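Local structure of putative phytoene/squalene synthase YisP (Bacillus subtilis subsp. subtilis, 3WE9) at residues A112-D117 with Q173-P178; D119-Y124 with I159-F164; Q180-F185 with T202-Y207. The protein hydrolyses farnesyl diphosphate to farnesol and diphosphate, favouring it over the geranyl and geranylgeranyl analogues, and takes part in biofilm formation. One frame throughout, in Å; residues are numbered along the deposited sequence.

Contact 1 of 3, residues A112-D117 with Q173-P178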
loop_
_atom_site.group_PDB
_atom_site.type_symbol
_atom_site.label_atom_id
_atom_site.label_comp_id
_atom_site.label_asym_id
_atom_site.label_seq_id
_atom_site.Cartn_x
_atom_site.Cartn_y
_atom_site.Cartn_z
ATOM N N ALA A 112 -2.941 -5.407 20.723
ATOM C CA ALA A 112 -3.875 -6.512 20.542
ATOM C C ALA A 112 -5.300 -6.044 20.820
ATOM O O ALA A 112 -6.233 -6.845 20.791
ATOM C CB ALA A 112 -3.518 -7.687 21.459
ATOM N N LYS A 113 -5.460 -4.750 21.087
ATOM C CA LYS A 113 -6.769 -4.191 21.364
ATOM C C LYS A 113 -7.398 -3.604 20.121
ATOM O O LYS A 113 -6.722 -3.020 19.280
ATOM C CB LYS A 113 -6.677 -3.124 22.462
ATOM C CG LYS A 113 -6.063 -3.633 23.743
ATOM C CD LYS A 113 -6.325 -2.700 24.902
ATOM C CE LYS A 113 -6.078 -3.413 26.219
ATOM N NZ LYS A 113 -6.689 -2.677 27.355
ATOM N N PRO A 114 -8.723 -3.751 19.999
ATOM C CA PRO A 114 -9.479 -3.237 18.856
ATOM C C PRO A 114 -9.371 -1.718 18.753
ATOM O O PRO A 114 -9.205 -1.028 19.758
ATOM C CB PRO A 114 -10.913 -3.697 19.150
ATOM C CG PRO A 114 -10.719 -4.915 20.050
ATOM C CD PRO A 114 -9.600 -4.477 20.936
ATOM N N TYR A 115 -9.438 -1.205 17.529
ATOM C CA TYR A 115 -9.375 0.229 17.313
ATOM C C TYR A 115 -10.727 0.791 17.707
ATOM O O TYR A 115 -11.754 0.147 17.490
ATOM C CB TYR A 115 -9.087 0.544 15.844
ATOM C CG TYR A 115 -7.647 0.340 15.419
ATOM C CD1 TYR A 115 -6.690 -0.169 16.306
ATOM C CD2 TYR A 115 -7.244 0.647 14.123
ATOM C CE1 TYR A 115 -5.366 -0.366 15.895
ATOM C CE2 TYR A 115 -5.935 0.452 13.709
ATOM C CZ TYR A 115 -5.002 -0.054 14.592
ATOM O OH TYR A 115 -3.717 -0.277 14.155
ATOM N N ASP A 116 -10.736 1.988 18.282
ATOM C CA ASP A 116 -11.987 2.589 18.723
ATOM C C ASP A 116 -12.546 3.594 17.727
ATOM O O ASP A 116 -13.668 3.447 17.251
ATOM C CB ASP A 116 -11.785 3.269 20.081
ATOM C CG ASP A 116 -13.091 3.708 20.710
ATOM O OD1 ASP A 116 -13.954 2.836 20.951
ATOM O OD2 ASP A 116 -13.262 4.922 20.957
ATOM N N ASP A 117 -11.750 4.614 17.432
ATOM C CA ASP A 117 -12.107 5.685 16.504
ATOM C C ASP A 117 -11.654 5.368 15.087
ATOM O O ASP A 117 -10.716 4.604 14.882
ATOM C CB ASP A 117 -11.402 6.992 16.896
ATOM C CG ASP A 117 -12.057 7.700 18.045
ATOM O OD1 ASP A 117 -11.541 8.769 18.433
ATOM O OD2 ASP A 117 -13.082 7.204 18.557
ATOM N N GLN A 173 -6.629 -8.671 12.010
ATOM C CA GLN A 173 -7.233 -7.843 10.973
ATOM C C GLN A 173 -8.587 -7.310 11.454
ATOM O O GLN A 173 -8.912 -6.137 11.242
ATOM C CB GLN A 173 -7.378 -8.663 9.685
ATOM C CG GLN A 173 -6.029 -9.205 9.191
ATOM C CD GLN A 173 -6.142 -10.164 8.017
ATOM O OE1 GLN A 173 -6.918 -11.117 8.046
ATOM N NE2 GLN A 173 -5.347 -9.920 6.977
ATOM N N LYS A 174 -9.362 -8.165 12.122
ATOM C CA LYS A 174 -10.665 -7.773 12.649
ATOM C C LYS A 174 -10.512 -6.664 13.691
ATOM O O LYS A 174 -11.388 -5.813 13.836
ATOM C CB LYS A 174 -11.375 -8.975 13.287
ATOM C CG LYS A 174 -11.819 -10.055 12.301
ATOM C CD LYS A 174 -12.601 -11.141 13.035
ATOM C CE LYS A 174 -13.239 -12.140 12.083
ATOM N NZ LYS A 174 -12.224 -12.914 11.321
ATOM N N ASN A 175 -9.389 -6.676 14.404
ATOM C CA ASN A 175 -9.115 -5.671 15.433
ATOM C C ASN A 175 -8.989 -4.252 14.892
ATOM O O ASN A 175 -9.171 -3.282 15.630
ATOM C CB ASN A 175 -7.828 -6.016 16.186
ATOM C CG ASN A 175 -8.055 -6.992 17.321
ATOM O OD1 ASN A 175 -7.105 -7.488 17.923
ATOM N ND2 ASN A 175 -9.316 -7.266 17.625
ATOM N N ARG A 176 -8.671 -4.124 13.608
ATOM C CA ARG A 176 -8.520 -2.796 13.026
ATOM C C ARG A 176 -9.839 -2.125 12.652
ATOM O O ARG A 176 -9.858 -0.935 12.335
ATOM C CB ARG A 176 -7.564 -2.851 11.825
ATOM C CG ARG A 176 -6.156 -3.330 12.217
ATOM C CD ARG A 176 -5.142 -3.157 11.086
ATOM N NE ARG A 176 -3.871 -3.840 11.357
ATOM C CZ ARG A 176 -3.019 -3.515 12.330
ATOM N NH1 ARG A 176 -3.279 -2.508 13.148
ATOM N NH2 ARG A 176 -1.901 -4.209 12.491
ATOM N N ILE A 177 -10.942 -2.874 12.691
ATOM C CA ILE A 177 -12.254 -2.298 12.391
ATOM C C ILE A 177 -12.636 -1.391 13.572
ATOM O O ILE A 177 -12.724 -1.850 14.713
ATOM C CB ILE A 177 -13.335 -3.384 12.235
ATOM C CG1 ILE A 177 -12.938 -4.348 11.112
ATOM C CG2 ILE A 177 -14.688 -2.735 11.942
ATOM C CD1 ILE A 177 -13.757 -5.615 11.083
ATOM N N PRO A 178 -12.862 -0.094 13.308
ATOM C CA PRO A 178 -13.224 0.880 14.343
ATOM C C PRO A 178 -14.539 0.568 15.047
ATOM O O PRO A 178 -15.602 0.549 14.428
ATOM C CB PRO A 178 -13.279 2.196 13.572
ATOM C CG PRO A 178 -12.344 1.972 12.434
ATOM C CD PRO A 178 -12.700 0.577 12.008
#
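Pro114 and Asn175, with CA atoms 4.2 Å apart, mark where the loop 112-117 draws up beside the turn 173-178, the touching parts running almost the same way with only 8° between them. Both belong to connections in the all-helical isoprenoid synthase fold: the first leads into helix 118-140, and the second leaves the short helix 171-174 through a type I turn from Lys174 to Ile177. A DXXXD sequence ends two residues before Gln173; as in relatives of this family, its aspartates probably face the diphosphate. The turn presents the carbonyl of Asn175 to the loop, where Tyr115 N donates to Asn175 O at 2.8 Å. The same oxygen meets a second donor, Pro114 CA, at 3.2 Å in a CA-H...O contact, and a similar one joins Pro178 CA to Tyr115 O at 3.5 Å. Proline suits both places: it lacks an N-H to be satisfied and restrains the backbone, at Pro178 just before helix 179-185. Beyond the two segments, backbone bonds of Tyr115 with Arg179 and of Asp116 with Gln180 continue the association.

Tyr115 is the main side chain here. Its CG stands opposite its own carbonyl carbon (chi1 -76°), which sends the buried ring alongside Arg176 and against Leu121 and Tyr124 of helix 118-140. Arg176 CA sits over one face in a CH-pi contact, 4.2 Å from the ring centroid, and the extended arginine chain follows the phenol in the same direction. A long, flexible side chain can thus lie along the ring and reach its far end, where Tyr115 CZ is in the guanidinium plane. The modelled 2.5 Å from Arg176 NH1 to Tyr115 OH is doubtfully short, and its angle does not suit a hydrogen bond.

Contact 2 of 3, residues D119-Y124 with I159-F164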
loop_
_atom_site.group_PDB
_atom_site.type_symbol
_atom_site.label_atom_id
_atom_site.label_comp_id
_atom_site.label_asym_id
_atom_site.label_seq_id
_atom_site.Cartn_x
_atom_site.Cartn_y
_atom_site.Cartn_z
ATOM N N ASP A 119 -10.323 7.556 13.387
ATOM C CA ASP A 119 -9.038 8.256 13.405
ATOM C C ASP A 119 -7.886 7.324 13.748
ATOM O O ASP A 119 -6.781 7.475 13.232
ATOM C CB ASP A 119 -9.056 9.413 14.413
ATOM C CG ASP A 119 -9.648 10.686 13.837
ATOM O OD1 ASP A 119 -9.945 10.715 12.626
ATOM O OD2 ASP A 119 -9.808 11.665 14.601
ATOM N N GLU A 120 -8.140 6.361 14.627
ATOM C CA GLU A 120 -7.102 5.420 15.011
ATOM C C GLU A 120 -6.683 4.560 13.810
ATOM O O GLU A 120 -5.496 4.296 13.608
ATOM C CB GLU A 120 -7.595 4.536 16.160
ATOM C CG GLU A 120 -6.504 3.701 16.805
ATOM C CD GLU A 120 -6.950 3.043 18.098
ATOM O OE1 GLU A 120 -6.143 2.290 18.688
ATOM O OE2 GLU A 120 -8.101 3.277 18.531
ATOM N N LEU A 121 -7.658 4.120 13.017
ATOM C CA LEU A 121 -7.354 3.318 11.834
ATOM C C LEU A 121 -6.600 4.177 10.814
ATOM O O LEU A 121 -5.624 3.728 10.214
ATOM C CB LEU A 121 -8.644 2.789 11.194
ATOM C CG LEU A 121 -8.470 1.999 9.889
ATOM C CD1 LEU A 121 -7.655 0.736 10.136
ATOM C CD2 LEU A 121 -9.839 1.641 9.327
ATOM N N LEU A 122 -7.062 5.413 10.627
ATOM C CA LEU A 122 -6.444 6.340 9.679
ATOM C C LEU A 122 -5.016 6.682 10.074
ATOM O O LEU A 122 -4.130 6.771 9.224
ATOM C CB LEU A 122 -7.261 7.635 9.584
ATOM C CG LEU A 122 -8.681 7.509 9.028
ATOM C CD1 LEU A 122 -9.364 8.875 9.016
ATOM C CD2 LEU A 122 -8.613 6.927 7.623
ATOM N N MET A 123 -4.800 6.882 11.368
ATOM C CA MET A 123 -3.476 7.209 11.878
ATOM C C MET A 123 -2.551 6.034 11.610
ATOM O O MET A 123 -1.374 6.208 11.283
ATOM C CB MET A 123 -3.555 7.503 13.382
ATOM C CG MET A 123 -2.206 7.717 14.062
ATOM S SD MET A 123 -1.168 8.976 13.289
ATOM C CE MET A 123 -2.221 10.376 13.343
ATOM N N TYR A 124 -3.089 4.829 11.736
ATOM C CA TYR A 124 -2.290 3.643 11.488
ATOM C C TYR A 124 -1.922 3.498 10.010
ATOM O O TYR A 124 -0.793 3.138 9.678
ATOM C CB TYR A 124 -3.024 2.393 11.938
ATOM C CG TYR A 124 -2.168 1.173 11.781
ATOM C CD1 TYR A 124 -0.951 1.073 12.457
ATOM C CD2 TYR A 124 -2.540 0.136 10.933
ATOM C CE1 TYR A 124 -0.126 -0.028 12.293
ATOM C CE2 TYR A 124 -1.719 -0.974 10.762
ATOM C CZ TYR A 124 -0.517 -1.048 11.447
ATOM O OH TYR A 124 0.293 -2.148 11.300
ATOM N N ILE A 159 -3.799 2.935 -0.142
ATOM C CA ILE A 159 -3.455 1.556 -0.480
ATOM C C ILE A 159 -3.480 0.664 0.764
ATOM O O ILE A 159 -3.920 -0.491 0.714
ATOM C CB ILE A 159 -2.069 1.503 -1.160
ATOM C CG1 ILE A 159 -2.172 2.104 -2.571
ATOM C CG2 ILE A 159 -1.550 0.074 -1.198
ATOM C CD1 ILE A 159 -0.820 2.316 -3.269
ATOM N N GLN A 160 -3.017 1.201 1.887
ATOM C CA GLN A 160 -3.032 0.429 3.125
ATOM C C GLN A 160 -4.488 0.191 3.546
ATOM O O GLN A 160 -4.854 -0.901 3.992
ATOM C CB GLN A 160 -2.267 1.176 4.222
ATOM C CG GLN A 160 -2.057 0.359 5.482
ATOM C CD GLN A 160 -1.172 -0.858 5.251
ATOM O OE1 GLN A 160 -1.458 -1.697 4.400
ATOM N NE2 GLN A 160 -0.093 -0.959 6.018
ATOM N N LEU A 161 -5.327 1.209 3.398
ATOM C CA LEU A 161 -6.737 1.061 3.746
ATOM C C LEU A 161 -7.378 0.009 2.854
ATOM O O LEU A 161 -8.193 -0.794 3.312
ATOM C CB LEU A 161 -7.488 2.385 3.589
ATOM C CG LEU A 161 -7.205 3.466 4.640
ATOM C CD1 LEU A 161 -8.021 4.721 4.312
ATOM C CD2 LEU A 161 -7.555 2.945 6.028
ATOM N N VAL A 162 -7.012 0.001 1.578
ATOM C CA VAL A 162 -7.585 -0.992 0.672
ATOM C C VAL A 162 -7.156 -2.397 1.084
ATOM O O VAL A 162 -7.964 -3.328 1.106
ATOM C CB VAL A 162 -7.172 -0.722 -0.785
ATOM C CG1 VAL A 162 -7.644 -1.868 -1.687
ATOM C CG2 VAL A 162 -7.802 0.583 -1.250
ATOM N N ARG A 163 -5.881 -2.553 1.415
ATOM C CA ARG A 163 -5.390 -3.850 1.847
ATOM C C ARG A 163 -6.148 -4.297 3.092
ATOM O O ARG A 163 -6.551 -5.455 3.202
ATOM C CB ARG A 163 -3.889 -3.776 2.140
ATOM C CG ARG A 163 -3.032 -3.689 0.890
ATOM C CD ARG A 163 -1.585 -3.408 1.238
ATOM N NE ARG A 163 -0.710 -3.566 0.082
ATOM C CZ ARG A 163 -0.326 -4.739 -0.413
ATOM N NH1 ARG A 163 -0.738 -5.866 0.152
ATOM N NH2 ARG A 163 0.473 -4.785 -1.470
ATOM N N PHE A 164 -6.345 -3.371 4.028
ATOM C CA PHE A 164 -7.063 -3.682 5.257
ATOM C C PHE A 164 -8.474 -4.176 4.958
ATOM O O PHE A 164 -8.934 -5.144 5.553
ATOM C CB PHE A 164 -7.157 -2.450 6.169
ATOM C CG PHE A 164 -5.845 -2.031 6.779
ATOM C CD1 PHE A 164 -4.690 -2.797 6.600
ATOM C CD2 PHE A 164 -5.769 -0.874 7.555
ATOM C CE1 PHE A 164 -3.483 -2.420 7.187
ATOM C CE2 PHE A 164 -4.564 -0.484 8.150
ATOM C CZ PHE A 164 -3.418 -1.259 7.965
#
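Tyr124 and Phe164 meet rim to rim, Tyr124 CE2 lying 3.3 Å from Phe164 CZ, which is close packing for two carbons. The ring planes differ by only 14°, yet neither ring lies over the other's face, and the centroids remain 5.6 Å apart. The rotamers bring this about from different directions. In Tyr124 the CG is placed opposite the backbone nitrogen (chi1 -176°), carrying the ring out from the helix to meet Phe164. Phe164 instead turns CG opposite its carbonyl carbon and crosses the tyrosine side chain at about a right angle. The phenylalanine ring also rests beside its own helix, with Gln160 O 3.1 Å above one face and toward the rim.

Leu121, about one turn earlier on the helix of Tyr124, packs on the same phenylalanine: its CD1 comes to 3.6 Å from Phe164 CD2, the two side chains sliding past each other in opposite directions. Helix 118-140 and helix 145-165, both of the all-alpha isoprenoid synthase core, pass here at 118°, with local axes 10.3 Å apart. At that spacing, branched leucines and planar rings can meet between them without bringing the backbones together.

Leu161 divides its two methyls between neighbouring leucines: its CD2 comes 4.1 Å from Leu121 CG, while its CD1 reaches Leu122 CD2 at 4.0 Å. Forked ends suit this role, since one side chain can touch two partners a residue apart on the facing helix. Helix 199-221 backs the group, with Ile208 on Leu121 and Ala212 on Leu161. Nearby, the amide nitrogen of Gln160 bonds Thr128 OG1.

Contact 3 of 3, residues Q180-F185 with T202-Y207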
loop_
_atom_site.group_PDB
_atom_site.type_symbol
_atom_site.label_atom_id
_atom_site.label_comp_id
_atom_site.label_asym_id
_atom_site.label_seq_id
_atom_site.Cartn_x
_atom_site.Cartn_y
_atom_site.Cartn_z
ATOM N N GLN A 180 -16.246 2.374 16.988
ATOM C CA GLN A 180 -17.192 3.488 16.939
ATOM C C GLN A 180 -17.946 3.480 15.613
ATOM O O GLN A 180 -19.102 3.895 15.548
ATOM C CB GLN A 180 -16.476 4.831 17.117
ATOM C CG GLN A 180 -16.052 5.124 18.547
ATOM C CD GLN A 180 -17.210 5.019 19.516
ATOM O OE1 GLN A 180 -18.200 5.748 19.403
ATOM N NE2 GLN A 180 -17.101 4.103 20.472
ATOM N N VAL A 181 -17.291 3.017 14.555
ATOM C CA VAL A 181 -17.949 2.944 13.255
ATOM C C VAL A 181 -18.937 1.770 13.305
ATOM O O VAL A 181 -20.066 1.878 12.832
ATOM C CB VAL A 181 -16.924 2.732 12.107
ATOM C CG1 VAL A 181 -17.657 2.528 10.783
ATOM C CG2 VAL A 181 -16.006 3.951 11.998
ATOM N N MET A 182 -18.514 0.657 13.893
ATOM C CA MET A 182 -19.398 -0.491 14.022
ATOM C C MET A 182 -20.663 -0.079 14.774
ATOM O O MET A 182 -21.778 -0.409 14.364
ATOM C CB MET A 182 -18.707 -1.621 14.786
ATOM C CG MET A 182 -17.676 -2.394 13.983
ATOM S SD MET A 182 -16.605 -3.370 15.049
ATOM C CE MET A 182 -17.769 -4.556 15.771
ATOM N N GLN A 183 -20.476 0.655 15.866
ATOM C CA GLN A 183 -21.591 1.102 16.701
ATOM C C GLN A 183 -22.569 1.995 15.952
ATOM O O GLN A 183 -23.769 1.953 16.203
ATOM C CB GLN A 183 -21.062 1.840 17.937
ATOM C CG GLN A 183 -22.157 2.268 18.918
ATOM C CD GLN A 183 -21.601 2.900 20.190
ATOM O OE1 GLN A 183 -20.887 3.903 20.141
ATOM N NE2 GLN A 183 -21.930 2.309 21.334
ATOM N N GLN A 184 -22.041 2.808 15.045
ATOM C CA GLN A 184 -22.838 3.714 14.226
ATOM C C GLN A 184 -23.917 2.953 13.464
ATOM O O GLN A 184 -25.052 3.412 13.345
ATOM C CB GLN A 184 -21.952 4.398 13.175
ATOM C CG GLN A 184 -21.307 5.709 13.557
ATOM C CD GLN A 184 -20.216 6.121 12.576
ATOM O OE1 GLN A 184 -20.319 5.890 11.367
ATOM N NE2 GLN A 184 -19.164 6.734 13.094
ATOM N N PHE A 185 -23.533 1.796 12.930
ATOM C CA PHE A 185 -24.419 0.983 12.112
ATOM C C PHE A 185 -25.019 -0.254 12.778
ATOM O O PHE A 185 -25.748 -1.006 12.138
ATOM C CB PHE A 185 -23.669 0.590 10.830
ATOM C CG PHE A 185 -23.106 1.772 10.084
ATOM C CD1 PHE A 185 -23.955 2.765 9.588
ATOM C CD2 PHE A 185 -21.730 1.921 9.922
ATOM C CE1 PHE A 185 -23.436 3.897 8.944
ATOM C CE2 PHE A 185 -21.198 3.046 9.281
ATOM C CZ PHE A 185 -22.056 4.038 8.791
ATOM N N THR A 202 -21.747 -4.255 5.847
ATOM C CA THR A 202 -21.455 -3.590 4.585
ATOM C C THR A 202 -21.462 -2.071 4.754
ATOM O O THR A 202 -20.687 -1.370 4.103
ATOM C CB THR A 202 -22.440 -4.024 3.463
ATOM O OG1 THR A 202 -23.787 -3.755 3.863
ATOM C CG2 THR A 202 -22.284 -5.515 3.177
ATOM N N MET A 203 -22.330 -1.561 5.624
ATOM C CA MET A 203 -22.366 -0.123 5.884
ATOM C C MET A 203 -21.070 0.308 6.569
ATOM O O MET A 203 -20.525 1.370 6.274
ATOM C CB MET A 203 -23.564 0.238 6.766
ATOM C CG MET A 203 -24.882 0.184 6.018
ATOM S SD MET A 203 -26.265 0.581 7.085
ATOM C CE MET A 203 -26.285 2.378 6.952
ATOM N N THR A 204 -20.585 -0.530 7.483
ATOM C CA THR A 204 -19.344 -0.267 8.200
ATOM C C THR A 204 -18.189 -0.272 7.198
ATOM O O THR A 204 -17.360 0.640 7.171
ATOM C CB THR A 204 -19.084 -1.356 9.267
ATOM O OG1 THR A 204 -20.119 -1.303 10.260
ATOM C CG2 THR A 204 -17.710 -1.150 9.934
ATOM N N TRP A 205 -18.159 -1.301 6.360
ATOM C CA TRP A 205 -17.117 -1.449 5.353
ATOM C C TRP A 205 -17.128 -0.284 4.362
ATOM O O TRP A 205 -16.083 0.276 4.053
ATOM C CB TRP A 205 -17.314 -2.771 4.602
ATOM C CG TRP A 205 -16.185 -3.154 3.708
ATOM C CD1 TRP A 205 -15.136 -3.975 4.015
ATOM C CD2 TRP A 205 -16.007 -2.770 2.336
ATOM N NE1 TRP A 205 -14.319 -4.134 2.918
ATOM C CE2 TRP A 205 -14.827 -3.404 1.877
ATOM C CE3 TRP A 205 -16.727 -1.954 1.456
ATOM C CZ2 TRP A 205 -14.355 -3.250 0.564
ATOM C CZ3 TRP A 205 -16.255 -1.800 0.142
ATOM C CH2 TRP A 205 -15.079 -2.446 -0.284
ATOM N N GLU A 206 -18.309 0.070 3.863
ATOM C CA GLU A 206 -18.427 1.162 2.901
ATOM C C GLU A 206 -18.061 2.519 3.510
ATOM O O GLU A 206 -17.537 3.397 2.828
ATOM C CB GLU A 206 -19.845 1.205 2.316
ATOM C CG GLU A 206 -20.190 0.028 1.382
ATOM C CD GLU A 206 -19.349 0.002 0.104
ATOM O OE1 GLU A 206 -18.665 1.005 -0.185
ATOM O OE2 GLU A 206 -19.377 -1.022 -0.621
ATOM N N TYR A 207 -18.327 2.683 4.800
ATOM C CA TYR A 207 -18.004 3.939 5.472
ATOM C C TYR A 207 -16.490 4.147 5.452
ATOM O O TYR A 207 -16.012 5.262 5.234
ATOM C CB TYR A 207 -18.516 3.921 6.916
ATOM C CG TYR A 207 -18.521 5.280 7.588
ATOM C CD1 TYR A 207 -19.508 6.222 7.291
ATOM C CD2 TYR A 207 -17.549 5.619 8.527
ATOM C CE1 TYR A 207 -19.529 7.471 7.919
ATOM C CE2 TYR A 207 -17.556 6.865 9.160
ATOM C CZ TYR A 207 -18.551 7.783 8.853
ATOM O OH TYR A 207 -18.578 9.001 9.493
HETATM O O HOH W 1 -16.943 8.142 12.433
#
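Helix 179-185 packs across the start of helix 199-221 as a crossed helix pair at the outer end of the all-alpha isoprenoid synthase fold, with Phe185 wedged against Met203, Thr204 and Tyr207. The local axes approach to 8.9 Å and cross at 132°. Met203 CB lies over one face of the Phe185 ring, 3.9 Å from its centroid, while Gln184 CB lies over the opposite face. A bend at the end of the methionine (chi3 86°) curls Met203 CE back to 3.5 Å from Phe185 CD1, leaving SD obliquely beside the ring in a Met-aromatic contact. The phenylalanine edge points toward the face of Tyr207 in an offset edge-to-face pair, its planes 64° apart. Replacing Phe185 with an alanine would probably open a gap between Met203 and Tyr207 and leave both side chains freer to turn.

Deeper in, Val181 CG1 touches both Thr204 CG2 and Tyr207 CD2 at 3.8 Å. Thr204 suits this junction because its methyl packs on the facing helix while its hydroxyl bonds Ala200 O in its own. Gln184 OE1 stands 3.6 Å from Tyr207 CZ, over the ring face, and Gln184 NE2 donates to a water 2.7 Å away that bonds Tyr207 OH weakly. Cohesion therefore rests on dispersion and ring packing; no direct polar bond joins the segments, and the water bridge adds little.

Following the chain from the N terminus, contact 1 closes a largely helical loop of 55 residues, joining the loop before helix 118-140 to the turn between helix 171-174 and helix 179-185. Contact 2 is nested inside it, joining helix 118-140 to helix 145-165. Contact 3 opens only after contact 1 has closed and brings helix 199-221 back onto helix 179-185 across 16 residues that include helix 189-194; none of the loops cross. Contact 1 touches both others: Tyr115 and Arg176 pack on Tyr124 of contact 2, while Asp116 O probably accepts a hydrogen bond from Gln180 N of contact 3. Contacts 2 and 3 do not touch, their nearest atoms being about 6 Å apart.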